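Local structure of heterokaryon incompatibility protein s (2WVQ) at residues N24-F29 with I51-L56. The protein forms a prion and governs heterokaryon incompatibility in a filamentous fungus, triggering a lethal reaction when it meets its het-S counterpart from incompatible cells. The protein carries 2 engineered substitutions. Sequence-based numbering, arbitrary orientation.
Sequences NCVACF and IAKARL. Engineered in segment 24-29: Ala27 (natural residue Asp).
Lys53 lays its aliphatic stem against the ring of Phe29. Its CB sits 3.7 Å from the ring centroid and 15° off the normal, a CH-pi contact over one face, displaced toward the rim. With CG anti to the backbone N (chi1 -180°) and the chain extended beyond it, the lysine runs past the phenylalanine in the opposite direction, bringing CD within 3.7 Å of Phe29 CB. Its long chain suits the place: methylenes pack inside while the amine reaches a polar partner.

Apolar packing adds to this. Leu56 CD2 meets the edge of the Phe29 ring and lies 3.8 Å from Cys25 CB and 3.9 Å from Val26 CG2; the other valine branch, CG1, touches Lys53 CE at 3.7 Å. Ala52, whose short side chain is consistent with the ring lying close, brings CB to 4.0 Å from Phe29 CZ. The turns 24-28 of helix 18-28 and 51-56 of helix 42-62 run nearly antiparallel (165°), their axes approaching to 9.8 Å, near the centre of the mainly helical globular HeLo domain. Helix 157-176 adds Val167 against Phe29 and Ala52, and Phe95 meets the phenylalanine edge-to-face.

No direct hydrogen bond links the two segments. Lys53 NZ donates to a water at 3.0 Å, which makes a weak bond to Phe29 O; NZ also forms a salt bridge with Glu30, probably offsetting its buried charge.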
ATOM      1  N   ASN A  24      17.857  -5.677  -0.539  1.00 31.81           N
ATOM      2  CA  ASN A  24      17.077  -4.947  -1.579  1.00 32.30           C
ATOM      3  C   ASN A  24      16.128  -3.860  -1.064  1.00 30.84           C
ATOM      4  O   ASN A  24      16.054  -2.773  -1.665  1.00 32.37           O
ATOM      5  CB  ASN A  24      16.383  -5.958  -2.519  1.00 32.25           C
ATOM      6  CG  ASN A  24      17.405  -6.769  -3.345  1.00 35.76           C
ATOM      7  OD1 ASN A  24      18.565  -6.356  -3.475  1.00 40.07           O
ATOM      8  ND2 ASN A  24      16.985  -7.901  -3.909  1.00 34.97           N
ATOM      9  N   CYS A  25      15.427  -4.143   0.034  1.00 29.41           N
ATOM     10  CA  CYS A  25      14.572  -3.209   0.754  1.00 29.92           C
ATOM     11  C   CYS A  25      15.348  -1.965   1.195  1.00 30.56           C
ATOM     12  O   CYS A  25      14.929  -0.810   0.942  1.00 29.53           O
ATOM     13  CB  CYS A  25      13.885  -3.870   1.990  1.00 28.92           C
ATOM     14  SG  CYS A  25      12.576  -5.099   1.669  1.00 29.98           S
ATOM     15  N   VAL A  26      16.471  -2.191   1.869  1.00 30.11           N
ATOM     16  CA  VAL A  26      17.316  -1.059   2.347  1.00 30.00           C
ATOM     17  C   VAL A  26      17.777  -0.238   1.127  1.00 30.43           C
ATOM     18  O   VAL A  26      17.664   0.987   1.112  1.00 30.02           O
ATOM     19  CB  VAL A  26      18.526  -1.541   3.209  1.00 29.53           C
ATOM     20  CG1 VAL A  26      19.477  -0.292   3.614  1.00 27.73           C
ATOM     21  CG2 VAL A  26      18.020  -2.293   4.452  1.00 28.59           C
ATOM     22  N   ALA A  27      18.213  -0.922   0.073  1.00 31.55           N
ATOM     23  CA  ALA A  27      18.647  -0.227  -1.146  1.00 32.47           C
ATOM     24  C   ALA A  27      17.539   0.575  -1.864  1.00 33.18           C
ATOM     25  O   ALA A  27      17.867   1.550  -2.569  1.00 34.14           O
ATOM     26  CB  ALA A  27      19.357  -1.168  -2.099  1.00 31.78           C
ATOM     27  N   CYS A  28      16.265   0.208  -1.661  1.00 33.12           N
ATOM     28  CA  CYS A  28      15.086   0.940  -2.231  1.00 34.54           C
ATOM     29  C   CYS A  28      15.059   2.395  -1.851  1.00 34.72           C
ATOM     30  O   CYS A  28      14.743   3.223  -2.684  1.00 35.78           O
ATOM     31  CB  CYS A  28      13.749   0.336  -1.814  1.00 33.91           C
ATOM     32  SG  CYS A  28      13.201  -1.151  -2.742  1.00 36.94           S
ATOM     33  N   PHE A  29      15.352   2.678  -0.586  1.00 34.31           N
ATOM     34  CA  PHE A  29      15.494   4.035  -0.067  1.00 35.18           C
ATOM     35  C   PHE A  29      16.482   4.973  -0.813  1.00 35.21           C
ATOM     36  O   PHE A  29      16.291   6.179  -0.811  1.00 36.66           O
ATOM     37  CB  PHE A  29      15.854   4.017   1.436  1.00 35.07           C
ATOM     38  CG  PHE A  29      14.702   3.614   2.375  1.00 35.12           C
ATOM     39  CD1 PHE A  29      14.549   2.264   2.816  1.00 32.05           C
ATOM     40  CD2 PHE A  29      13.838   4.570   2.861  1.00 32.98           C
ATOM     41  CE1 PHE A  29      13.511   1.889   3.683  1.00 31.03           C
ATOM     42  CE2 PHE A  29      12.800   4.212   3.769  1.00 38.11           C
ATOM     43  CZ  PHE A  29      12.640   2.850   4.174  1.00 35.47           C
ATOM     44  N   ILE A  51      15.608   7.884   8.687  1.00 28.52           N
ATOM     45  CA  ILE A  51      15.351   7.202   9.956  1.00 28.49           C
ATOM     46  C   ILE A  51      14.639   5.866   9.791  1.00 29.52           C
ATOM     47  O   ILE A  51      15.014   4.898  10.476  1.00 30.45           O
ATOM     48  CB  ILE A  51      14.658   8.112  10.990  1.00 28.26           C
ATOM     49  CG1 ILE A  51      15.634   9.187  11.466  1.00 25.85           C
ATOM     50  CG2 ILE A  51      14.142   7.323  12.194  1.00 26.55           C
ATOM     51  CD1 ILE A  51      14.922  10.362  12.083  1.00 27.96           C
ATOM     52  N   ALA A  52      13.643   5.793   8.904  1.00 29.07           N
ATOM     53  CA  ALA A  52      12.976   4.512   8.598  1.00 29.16           C
ATOM     54  C   ALA A  52      13.971   3.519   8.003  1.00 28.00           C
ATOM     55  O   ALA A  52      13.942   2.298   8.326  1.00 27.56           O
ATOM     56  CB  ALA A  52      11.774   4.701   7.653  1.00 27.70           C
ATOM     57  N   LYS A  53      14.844   4.025   7.133  1.00 27.21           N
ATOM     58  CA  LYS A  53      15.906   3.210   6.549  1.00 28.24           C
ATOM     59  C   LYS A  53      16.897   2.766   7.645  1.00 28.12           C
ATOM     60  O   LYS A  53      17.352   1.630   7.645  1.00 27.19           O
ATOM     61  CB  LYS A  53      16.628   3.975   5.445  1.00 28.48           C
ATOM     62  CG  LYS A  53      17.748   3.212   4.766  1.00 27.80           C
ATOM     63  CD  LYS A  53      18.622   4.141   3.883  1.00 29.07           C
ATOM     64  CE  LYS A  53      19.202   3.322   2.718  1.00 30.67           C
ATOM     65  NZ  LYS A  53      20.226   4.067   1.966  1.00 33.09           N
ATOM     66  N   ALA A  54      17.220   3.664   8.573  1.00 28.02           N
ATOM     67  CA  ALA A  54      18.171   3.330   9.669  1.00 29.07           C
ATOM     68  C   ALA A  54      17.574   2.253  10.583  1.00 29.08           C
ATOM     69  O   ALA A  54      18.279   1.371  11.090  1.00 29.54           O
ATOM     70  CB  ALA A  54      18.523   4.601  10.500  1.00 28.44           C
ATOM     71  N   ARG A  55      16.267   2.326  10.788  1.00 28.62           N
ATOM     72  CA  ARG A  55      15.619   1.422  11.714  1.00 28.84           C
ATOM     73  C   ARG A  55      15.460   0.014  11.127  1.00 29.30           C
ATOM     74  O   ARG A  55      15.617  -1.011  11.858  1.00 28.33           O
ATOM     75  CB  ARG A  55      14.301   1.988  12.192  1.00 29.07           C
ATOM     76  CG  ARG A  55      13.759   1.213  13.381  1.00 30.64           C
ATOM     77  CD  ARG A  55      12.291   1.353  13.487  1.00 29.67           C
ATOM     78  NE  ARG A  55      11.671   0.326  14.315  1.00 29.15           N
ATOM     79  CZ  ARG A  55      10.356   0.154  14.398  1.00 31.38           C
ATOM     80  NH1 ARG A  55       9.532   0.945  13.698  1.00 28.50           N
ATOM     81  NH2 ARG A  55       9.859  -0.809  15.154  1.00 29.23           N
ATOM     82  N   LEU A  56      15.172  -0.031   9.822  1.00 28.11           N
ATOM     83  CA  LEU A  56      15.122  -1.273   9.052  1.00 28.20           C
ATOM     84  C   LEU A  56      16.532  -1.914   9.042  1.00 28.00           C
ATOM     85  O   LEU A  56      16.707  -3.119   9.348  1.00 26.14           O
ATOM     86  CB  LEU A  56      14.623  -1.016   7.604  1.00 28.55           C
ATOM     87  CG  LEU A  56      14.573  -2.184   6.582  1.00 28.76           C
ATOM     88  CD1 LEU A  56      13.656  -3.292   6.991  1.00 23.23           C
ATOM     89  CD2 LEU A  56      14.233  -1.752   5.118  1.00 27.99           C
TER
HETATM   90  O   HOH W   1      18.865   6.596   1.237  1.00 33.59           O